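Long-range contact in hypothetical sugar kinase (Cytophaga hutchinsonii, PDB 3R8E), which probably phosphorylates a sugar, as a putative sugar kinase of the ROK family with a ribonuclease H-like fold: residues A[253-267]-A[288-302]. Residues are numbered along the deposited sequence; the frame is centred on the assembly and turned at random.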
ATOM      1  N   VAL A 253      -2.257   5.202  -8.431  1.00 14.69           N
ATOM      2  CA  VAL A 253      -3.662   4.920  -8.074  1.00 14.51           C
ATOM      3  C   VAL A 253      -3.683   3.813  -7.008  1.00 16.93           C
ATOM      4  O   VAL A 253      -4.350   3.952  -5.978  1.00 15.73           O
ATOM      5  CB  VAL A 253      -4.508   4.537  -9.321  1.00 18.50           C
ATOM      6  CG1 VAL A 253      -5.808   3.821  -8.928  1.00 17.90           C
ATOM      7  CG2 VAL A 253      -4.803   5.771 -10.175  1.00 18.73           C
ATOM      8  N   ASN A 254      -2.904   2.740  -7.238  1.00 14.33           N
ATOM      9  CA  ASN A 254      -2.827   1.618  -6.302  1.00 12.92           C
ATOM     10  C   ASN A 254      -2.187   2.004  -4.970  1.00 16.04           C
ATOM     11  O   ASN A 254      -2.679   1.567  -3.929  1.00 14.83           O
ATOM     12  CB  ASN A 254      -2.086   0.436  -6.924  1.00 14.36           C
ATOM     13  CG  ASN A 254      -2.891  -0.276  -7.973  1.00 26.81           C
ATOM     14  OD1 ASN A 254      -4.098  -0.071  -8.095  1.00 21.49           O
ATOM     15  ND2 ASN A 254      -2.242  -1.129  -8.754  1.00 22.17           N
ATOM     16  N   ILE A 255      -1.103   2.807  -4.990  1.00 12.91           N
ATOM     17  CA  ILE A 255      -0.416   3.259  -3.770  1.00 11.61           C
ATOM     18  C   ILE A 255      -1.374   4.124  -2.949  1.00 14.67           C
ATOM     19  O   ILE A 255      -1.505   3.927  -1.744  1.00 14.01           O
ATOM     20  CB  ILE A 255       0.904   4.012  -4.098  1.00 14.79           C
ATOM     21  CG1 ILE A 255       1.910   3.074  -4.787  1.00 15.07           C
ATOM     22  CG2 ILE A 255       1.526   4.644  -2.843  1.00 15.40           C
ATOM     23  CD1 ILE A 255       2.976   3.789  -5.628  1.00 17.22           C
ATOM     24  N   VAL A 256      -2.061   5.057  -3.615  1.00 12.27           N
ATOM     25  CA  VAL A 256      -3.004   5.960  -2.954  1.00 12.08           C
ATOM     26  C   VAL A 256      -4.171   5.154  -2.338  1.00 14.95           C
ATOM     27  O   VAL A 256      -4.559   5.439  -1.210  1.00 15.30           O
ATOM     28  CB  VAL A 256      -3.482   7.045  -3.949  1.00 16.39           C
ATOM     29  CG1 VAL A 256      -4.715   7.771  -3.440  1.00 16.96           C
ATOM     30  CG2 VAL A 256      -2.357   8.037  -4.226  1.00 15.37           C
ATOM     31  N   ARG A 257      -4.715   4.149  -3.053  1.00 12.74           N
ATOM     32  CA  ARG A 257      -5.827   3.353  -2.515  1.00 13.25           C
ATOM     33  C   ARG A 257      -5.405   2.603  -1.254  1.00 15.69           C
ATOM     34  O   ARG A 257      -6.178   2.497  -0.305  1.00 16.55           O
ATOM     35  CB  ARG A 257      -6.373   2.357  -3.560  1.00 14.19           C
ATOM     36  CG  ARG A 257      -7.293   2.982  -4.612  1.00 15.51           C
ATOM     37  CD  ARG A 257      -8.494   3.695  -3.983  1.00 16.53           C
ATOM     38  NE  ARG A 257      -9.603   3.872  -4.921  1.00 19.01           N
ATOM     39  CZ  ARG A 257     -10.850   4.159  -4.557  1.00 29.04           C
ATOM     40  NH1 ARG A 257     -11.160   4.288  -3.273  1.00 20.51           N
ATOM     41  NH2 ARG A 257     -11.805   4.280  -5.470  1.00 20.63           N
ATOM     42  N   VAL A 258      -4.164   2.123  -1.227  1.00 11.69           N
ATOM     43  CA  VAL A 258      -3.682   1.378  -0.070  1.00 11.56           C
ATOM     44  C   VAL A 258      -3.321   2.295   1.123  1.00 14.98           C
ATOM     45  O   VAL A 258      -3.727   2.006   2.257  1.00 15.05           O
ATOM     46  CB  VAL A 258      -2.460   0.497  -0.469  1.00 16.03           C
ATOM     47  CG1 VAL A 258      -1.782  -0.102   0.761  1.00 15.73           C
ATOM     48  CG2 VAL A 258      -2.855  -0.607  -1.446  1.00 16.49           C
HETATM   49  N   MSE A 259      -2.556   3.380   0.866  1.00 11.00           N
HETATM   50  CA  MSE A 259      -1.987   4.264   1.887  0.53  9.06           C
HETATM   51  C   MSE A 259      -2.844   5.464   2.281  1.00 14.37           C
HETATM   52  O   MSE A 259      -2.627   6.024   3.357  1.00 14.30           O
HETATM   53  CB  MSE A 259      -0.627   4.802   1.404  0.53  9.73           C
HETATM   54  CG  MSE A 259       0.372   3.708   1.072  0.53 13.97           C
HETATM   55 SE   MSE A 259       0.937   2.757   2.661  0.40 18.95          SE
HETATM   56  CE  MSE A 259       2.236   3.990   3.249  0.53 16.60           C
ATOM     57  N   ASP A 260      -3.748   5.913   1.390  1.00 12.14           N
ATOM     58  CA  ASP A 260      -4.550   7.124   1.560  1.00 11.81           C
ATOM     59  C   ASP A 260      -3.623   8.329   1.829  1.00 15.97           C
ATOM     60  O   ASP A 260      -3.602   8.903   2.919  1.00 15.36           O
ATOM     61  CB  ASP A 260      -5.679   7.034   2.608  1.00 12.94           C
ATOM     62  CG  ASP A 260      -6.606   8.240   2.521  1.00 15.16           C
ATOM     63  OD1 ASP A 260      -6.433   9.067   1.585  1.00 15.04           O
ATOM     64  OD2 ASP A 260      -7.454   8.396   3.411  1.00 18.32           O
ATOM     65  N   LEU A 261      -2.828   8.665   0.822  1.00 13.82           N
ATOM     66  CA  LEU A 261      -1.975   9.848   0.795  1.00 13.04           C
ATOM     67  C   LEU A 261      -2.228  10.495  -0.553  1.00 16.92           C
ATOM     68  O   LEU A 261      -2.650   9.799  -1.477  1.00 17.41           O
ATOM     69  CB  LEU A 261      -0.470   9.528   1.038  1.00 12.66           C
ATOM     70  CG  LEU A 261       0.250   8.573   0.060  1.00 16.09           C
ATOM     71  CD1 LEU A 261       0.709   9.297  -1.199  1.00 16.17           C
ATOM     72  CD2 LEU A 261       1.481   7.977   0.705  1.00 17.74           C
ATOM     73  N   ASN A 262      -2.007  11.800  -0.684  1.00 13.09           N
ATOM     74  CA  ASN A 262      -2.227  12.432  -1.986  1.00 13.13           C
ATOM     75  C   ASN A 262      -1.210  13.554  -2.267  1.00 17.51           C
ATOM     76  O   ASN A 262      -1.446  14.390  -3.139  1.00 17.69           O
ATOM     77  CB  ASN A 262      -3.671  12.926  -2.139  1.00 13.68           C
ATOM     78  CG  ASN A 262      -4.058  14.018  -1.187  1.00 20.48           C
ATOM     79  OD1 ASN A 262      -3.311  14.368  -0.270  1.00 17.54           O
ATOM     80  ND2 ASN A 262      -5.251  14.561  -1.368  1.00 18.21           N
ATOM     81  N   ASN A 263      -0.074  13.548  -1.551  1.00 14.56           N
ATOM     82  CA  ASN A 263       1.048  14.447  -1.813  1.00 14.05           C
ATOM     83  C   ASN A 263       2.125  13.603  -2.425  1.00 16.73           C
ATOM     84  O   ASN A 263       2.500  12.586  -1.840  1.00 14.97           O
ATOM     85  CB  ASN A 263       1.538  15.152  -0.560  1.00 14.57           C
ATOM     86  CG  ASN A 263       0.578  16.164  -0.016  1.00 24.36           C
ATOM     87  OD1 ASN A 263      -0.063  16.920  -0.757  1.00 20.92           O
ATOM     88  ND2 ASN A 263       0.509  16.231   1.301  1.00 17.35           N
ATOM     89  N   ILE A 264       2.555  13.958  -3.644  1.00 13.36           N
ATOM     90  CA  ILE A 264       3.540  13.168  -4.377  1.00 13.75           C
ATOM     91  C   ILE A 264       4.699  14.050  -4.814  1.00 18.04           C
ATOM     92  O   ILE A 264       4.484  15.086  -5.457  1.00 17.41           O
ATOM     93  CB  ILE A 264       2.862  12.469  -5.594  1.00 17.89           C
ATOM     94  CG1 ILE A 264       1.739  11.510  -5.145  1.00 18.76           C
ATOM     95  CG2 ILE A 264       3.884  11.723  -6.484  1.00 19.62           C
ATOM     96  CD1 ILE A 264       0.537  11.533  -6.033  1.00 27.42           C
ATOM     97  N   LEU A 265       5.929  13.616  -4.480  1.00 15.11           N
ATOM     98  CA  LEU A 265       7.165  14.267  -4.928  1.00 15.23           C
ATOM     99  C   LEU A 265       7.850  13.337  -5.910  1.00 18.32           C
ATOM    100  O   LEU A 265       8.014  12.150  -5.618  1.00 16.28           O
ATOM    101  CB  LEU A 265       8.121  14.628  -3.777  1.00 15.40           C
ATOM    102  CG  LEU A 265       7.673  15.693  -2.763  1.00 19.61           C
ATOM    103  CD1 LEU A 265       8.766  15.939  -1.741  1.00 20.06           C
ATOM    104  CD2 LEU A 265       7.286  17.017  -3.442  1.00 20.62           C
ATOM    105  N   LEU A 266       8.258  13.875  -7.064  1.00 16.23           N
ATOM    106  CA  LEU A 266       8.894  13.084  -8.105  1.00 16.60           C
ATOM    107  C   LEU A 266      10.356  13.481  -8.274  1.00 22.03           C
ATOM    108  O   LEU A 266      10.657  14.646  -8.543  1.00 21.46           O
ATOM    109  CB  LEU A 266       8.121  13.236  -9.432  1.00 17.09           C
ATOM    110  CG  LEU A 266       6.641  12.806  -9.412  1.00 20.86           C
ATOM    111  CD1 LEU A 266       5.945  13.214 -10.683  1.00 21.97           C
ATOM    112  CD2 LEU A 266       6.482  11.295  -9.189  1.00 23.15           C
ATOM    113  N   GLY A 267      11.239  12.497  -8.107  1.00 20.28           N
ATOM    114  CA  GLY A 267      12.690  12.646  -8.225  1.00 21.13           C
ATOM    115  C   GLY A 267      13.306  11.673  -9.215  1.00 25.21           C
ATOM    116  O   GLY A 267      12.585  10.985  -9.943  1.00 23.32           O
ATOM    117  N   HIS A 288      -9.257   7.188 -12.309  1.00 22.63           N
ATOM    118  CA  HIS A 288      -9.475   6.033 -11.440  1.00 22.24           C
ATOM    119  C   HIS A 288      -9.746   6.347  -9.961  1.00 25.28           C
ATOM    120  O   HIS A 288     -10.164   5.441  -9.238  1.00 25.57           O
ATOM    121  CB  HIS A 288      -8.268   5.088 -11.530  1.00 22.34           C
ATOM    122  CG  HIS A 288      -8.020   4.567 -12.912  1.00 26.44           C
ATOM    123  ND1 HIS A 288      -8.836   3.609 -13.479  1.00 29.10           N
ATOM    124  CD2 HIS A 288      -7.042   4.883 -13.791  1.00 28.21           C
ATOM    125  CE1 HIS A 288      -8.331   3.371 -14.677  1.00 29.11           C
ATOM    126  NE2 HIS A 288      -7.257   4.120 -14.912  1.00 28.96           N
ATOM    127  N   LEU A 289      -9.486   7.576  -9.499  1.00 20.31           N
ATOM    128  CA  LEU A 289      -9.710   7.916  -8.094  1.00 19.03           C
ATOM    129  C   LEU A 289     -10.860   8.902  -7.912  1.00 23.33           C
ATOM    130  O   LEU A 289     -10.945   9.865  -8.671  1.00 23.39           O
ATOM    131  CB  LEU A 289      -8.443   8.506  -7.441  1.00 17.78           C
ATOM    132  CG  LEU A 289      -7.210   7.594  -7.325  1.00 20.55           C
ATOM    133  CD1 LEU A 289      -5.970   8.418  -7.043  1.00 20.54           C
ATOM    134  CD2 LEU A 289      -7.398   6.501  -6.255  1.00 19.64           C
ATOM    135  N   PRO A 290     -11.689   8.740  -6.852  1.00 20.41           N
ATOM    136  CA  PRO A 290     -12.756   9.726  -6.596  1.00 21.11           C
ATOM    137  C   PRO A 290     -12.186  11.052  -6.071  1.00 23.83           C
ATOM    138  O   PRO A 290     -11.006  11.124  -5.702  1.00 22.67           O
ATOM    139  CB  PRO A 290     -13.642   9.032  -5.557  1.00 22.85           C
ATOM    140  CG  PRO A 290     -12.730   8.095  -4.847  1.00 25.81           C
ATOM    141  CD  PRO A 290     -11.707   7.650  -5.853  1.00 20.91           C
ATOM    142  N   THR A 291     -13.034  12.092  -6.007  1.00 20.66           N
ATOM    143  CA  THR A 291     -12.641  13.447  -5.580  1.00 20.43           C
ATOM    144  C   THR A 291     -12.104  13.484  -4.128  1.00 21.77           C
ATOM    145  O   THR A 291     -11.314  14.385  -3.809  1.00 19.95           O
ATOM    146  CB  THR A 291     -13.777  14.454  -5.785  1.00 27.37           C
ATOM    147  OG1 THR A 291     -14.934  14.031  -5.075  1.00 27.23           O
ATOM    148  CG2 THR A 291     -14.107  14.666  -7.259  1.00 27.94           C
ATOM    149  N   TYR A 292     -12.490  12.507  -3.274  1.00 18.94           N
ATOM    150  CA  TYR A 292     -11.963  12.396  -1.906  1.00 18.20           C
ATOM    151  C   TYR A 292     -10.421  12.502  -1.906  1.00 19.71           C
ATOM    152  O   TYR A 292      -9.853  13.186  -1.058  1.00 19.23           O
ATOM    153  CB  TYR A 292     -12.403  11.070  -1.237  1.00 18.50           C
ATOM    154  CG  TYR A 292     -11.643  10.775   0.040  1.00 18.82           C
ATOM    155  CD1 TYR A 292     -11.883  11.504   1.202  1.00 21.20           C
ATOM    156  CD2 TYR A 292     -10.630   9.816   0.068  1.00 17.97           C
ATOM    157  CE1 TYR A 292     -11.154  11.271   2.366  1.00 21.60           C
ATOM    158  CE2 TYR A 292      -9.883   9.584   1.224  1.00 17.36           C
ATOM    159  CZ  TYR A 292     -10.153  10.312   2.371  1.00 23.34           C
ATOM    160  OH  TYR A 292      -9.408  10.115   3.506  1.00 20.65           O
ATOM    161  N   TYR A 293      -9.759  11.859  -2.882  1.00 16.26           N
ATOM    162  CA  TYR A 293      -8.294  11.892  -2.992  1.00 15.31           C
ATOM    163  C   TYR A 293      -7.758  13.022  -3.851  1.00 19.41           C
ATOM    164  O   TYR A 293      -6.681  13.530  -3.555  1.00 19.67           O
ATOM    165  CB  TYR A 293      -7.764  10.600  -3.615  1.00 15.63           C
ATOM    166  CG  TYR A 293      -8.216   9.333  -2.939  1.00 15.80           C
ATOM    167  CD1 TYR A 293      -7.512   8.807  -1.859  1.00 16.99           C
ATOM    168  CD2 TYR A 293      -9.308   8.619  -3.415  1.00 16.49           C
ATOM    169  CE1 TYR A 293      -7.888   7.600  -1.268  1.00 17.39           C
ATOM    170  CE2 TYR A 293      -9.708   7.424  -2.820  1.00 17.46           C
ATOM    171  CZ  TYR A 293      -8.993   6.914  -1.748  1.00 20.75           C
ATOM    172  OH  TYR A 293      -9.391   5.733  -1.170  1.00 20.75           O
ATOM    173  N   THR A 294      -8.440  13.338  -4.968  1.00 16.22           N
ATOM    174  CA  THR A 294      -7.899  14.259  -5.965  1.00 16.61           C
ATOM    175  C   THR A 294      -8.151  15.752  -5.690  1.00 22.11           C
ATOM    176  O   THR A 294      -7.384  16.571  -6.198  1.00 22.56           O
ATOM    177  CB  THR A 294      -8.412  13.886  -7.358  1.00 21.61           C
ATOM    178  OG1 THR A 294      -9.818  14.070  -7.417  1.00 23.10           O
ATOM    179  CG2 THR A 294      -8.062  12.443  -7.751  1.00 19.04           C
ATOM    180  N   ASP A 295      -9.196  16.122  -4.920  1.00 19.95           N
ATOM    181  CA  ASP A 295      -9.513  17.543  -4.693  1.00 20.80           C
ATOM    182  C   ASP A 295      -8.346  18.354  -4.111  1.00 25.87           C
ATOM    183  O   ASP A 295      -8.099  19.464  -4.596  1.00 26.71           O
ATOM    184  CB  ASP A 295     -10.757  17.718  -3.813  1.00 23.31           C
ATOM    185  CG  ASP A 295     -12.071  17.710  -4.577  1.00 35.84           C
ATOM    186  OD1 ASP A 295     -12.041  17.521  -5.820  1.00 36.88           O
ATOM    187  OD2 ASP A 295     -13.124  17.907  -3.940  1.00 44.00           O
ATOM    188  N   ASP A 296      -7.623  17.816  -3.109  1.00 21.65           N
ATOM    189  CA  ASP A 296      -6.498  18.551  -2.527  1.00 21.22           C
ATOM    190  C   ASP A 296      -5.159  17.845  -2.798  1.00 23.51           C
ATOM    191  O   ASP A 296      -4.210  18.001  -2.027  1.00 23.28           O
ATOM    192  CB  ASP A 296      -6.707  18.808  -1.017  1.00 23.60           C
ATOM    193  CG  ASP A 296      -6.951  17.604  -0.117  1.00 34.28           C
ATOM    194  OD1 ASP A 296      -6.994  16.466  -0.636  1.00 33.31           O
ATOM    195  OD2 ASP A 296      -7.120  17.805   1.106  1.00 41.92           O
HETATM  196  N   MSE A 297      -5.091  17.083  -3.910  1.00 19.17           N
HETATM  197  CA  MSE A 297      -3.872  16.365  -4.276  0.67 18.56           C
HETATM  198  C   MSE A 297      -2.799  17.350  -4.762  1.00 21.37           C
HETATM  199  O   MSE A 297      -3.114  18.432  -5.280  1.00 21.10           O
HETATM  200  CB  MSE A 297      -4.155  15.269  -5.317  0.67 20.98           C
HETATM  201  CG  MSE A 297      -4.313  15.785  -6.754  0.67 28.73           C
HETATM  202 SE   MSE A 297      -4.448  14.363  -8.068  0.50 37.04          SE
HETATM  203  CE  MSE A 297      -2.841  13.415  -7.628  0.67 33.23           C
ATOM    204  N   TYR A 298      -1.526  16.983  -4.553  1.00 17.27           N
ATOM    205  CA  TYR A 298      -0.373  17.789  -4.935  1.00 17.44           C
ATOM    206  C   TYR A 298       0.681  16.894  -5.565  1.00 19.44           C
ATOM    207  O   TYR A 298       1.014  15.849  -5.007  1.00 18.86           O
ATOM    208  CB  TYR A 298       0.194  18.544  -3.719  1.00 19.03           C
ATOM    209  CG  TYR A 298       1.569  19.144  -3.927  1.00 21.40           C
ATOM    210  CD1 TYR A 298       1.750  20.261  -4.739  1.00 24.16           C
ATOM    211  CD2 TYR A 298       2.688  18.607  -3.295  1.00 21.87           C
ATOM    212  CE1 TYR A 298       3.016  20.817  -4.934  1.00 25.46           C
ATOM    213  CE2 TYR A 298       3.953  19.168  -3.463  1.00 23.24           C
ATOM    214  CZ  TYR A 298       4.115  20.265  -4.295  1.00 28.96           C
ATOM    215  OH  TYR A 298       5.368  20.811  -4.465  1.00 29.76           O
ATOM    216  N   ILE A 299       1.168  17.288  -6.747  1.00 17.51           N
ATOM    217  CA  ILE A 299       2.239  16.589  -7.450  1.00 17.63           C
ATOM    218  C   ILE A 299       3.341  17.618  -7.647  1.00 21.01           C
ATOM    219  O   ILE A 299       3.150  18.606  -8.361  1.00 20.37           O
ATOM    220  CB  ILE A 299       1.798  15.900  -8.765  1.00 21.57           C
ATOM    221  CG1 ILE A 299       0.658  14.900  -8.509  1.00 22.35           C
ATOM    222  CG2 ILE A 299       3.007  15.209  -9.442  1.00 22.33           C
ATOM    223  CD1 ILE A 299      -0.132  14.557  -9.703  1.00 31.72           C
ATOM    224  N   GLY A 300       4.440  17.422  -6.934  1.00 17.66           N
ATOM    225  CA  GLY A 300       5.576  18.328  -6.962  1.00 17.92           C
ATOM    226  C   GLY A 300       6.863  17.671  -7.403  1.00 22.08           C
ATOM    227  O   GLY A 300       6.957  16.444  -7.473  1.00 19.35           O
ATOM    228  N   LYS A 301       7.857  18.497  -7.719  1.00 21.92           N
ATOM    229  CA  LYS A 301       9.173  18.032  -8.130  1.00 22.61           C
ATOM    230  C   LYS A 301      10.066  17.934  -6.889  1.00 28.42           C
ATOM    231  O   LYS A 301      10.073  18.858  -6.069  1.00 29.73           O
ATOM    232  CB  LYS A 301       9.755  19.007  -9.190  1.00 26.45           C
ATOM    233  CG  LYS A 301      11.216  18.783  -9.576  1.00 46.93           C
ATOM    234  CD  LYS A 301      11.385  17.862 -10.782  1.00 59.82           C
ATOM    235  CE  LYS A 301      12.836  17.723 -11.185  1.00 72.41           C
ATOM    236  NZ  LYS A 301      13.610  16.889 -10.223  1.00 82.29           N
ATOM    237  N   ALA A 302      10.789  16.812  -6.733  1.00 24.23           N
ATOM    238  CA  ALA A 302      11.754  16.637  -5.644  1.00 24.24           C
ATOM    239  C   ALA A 302      12.995  17.429  -6.035  1.00 30.19           C
ATOM    240  O   ALA A 302      13.593  17.139  -7.074  1.00 32.97           O
ATOM    241  CB  ALA A 302      12.076  15.166  -5.450  1.00 24.75           C
TER
HETATM  242  O   HOH W   1      -7.573   4.760   0.412  1.00 17.61           O
HETATM  243  O   HOH W   2      -9.214   3.448  -7.636  1.00 26.21           O
HETATM  244  O   HOH W   3      -2.126  18.503  -0.401  1.00 22.05           O
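Parallel strands 263-267 and 298-301, joined through helix 274-288 in a beta-alpha-beta crossover, lie side by side in the C-terminal ribonuclease H-like sheet, with 298-301 outermost within the chain. Ile-264 is held between Tyr-298 and Gly-300, its N donating to Tyr-298 O and its O accepting Gly-300 N at 2.8 Å. The ladder runs from Asn-262 O, which accepts Tyr-298 N, to Leu-266 O, which takes Ala-302 N from above its carbonyl plane. On the face turned to helix 274-288, Leu-266 CD1 meets Ile-299 CG2 at 3.8 Å; on the other, Leu-265 CD2 touches the Tyr-298 ring, whose hydroxyl bonds Asn-141.

Beyond the strands, helix 235-259 lies against residues 288-293. Val-256 CG1, anti to the backbone N (chi1 165°), presses on Tyr-293 CD1 at 3.4 Å, beside Leu-289. The Arg-257 chain, bent at chi2 (-57°), brings its guanidinium to Pro-290 CD and Tyr-293 CE2, both over one face; NH1 gives a weak bond to Tyr-293 OH, while a water links NE to His-288 O. With an alanine in place of Arg-257, Pro-290 CD would probably lose the group it packs on, Tyr-293 OH the weak NH1 bond and the water its NE donor.

The Tyr-292 hydroxyl donates to the syn lone pair of Asp-260 OD2 at 2.6 Å; Arg-171 of the second subunit forms salt bridges with Asp-260 and Asp-296, tying this corner into the dimer. Both amide hydrogens of Asn-262 are used nearly in the amide plane: ND2 reaches Tyr-293 O at 2.8 Å, almost straight (171°), and Asp-296 OD1 at 2.7 Å, from above the carboxylate plane.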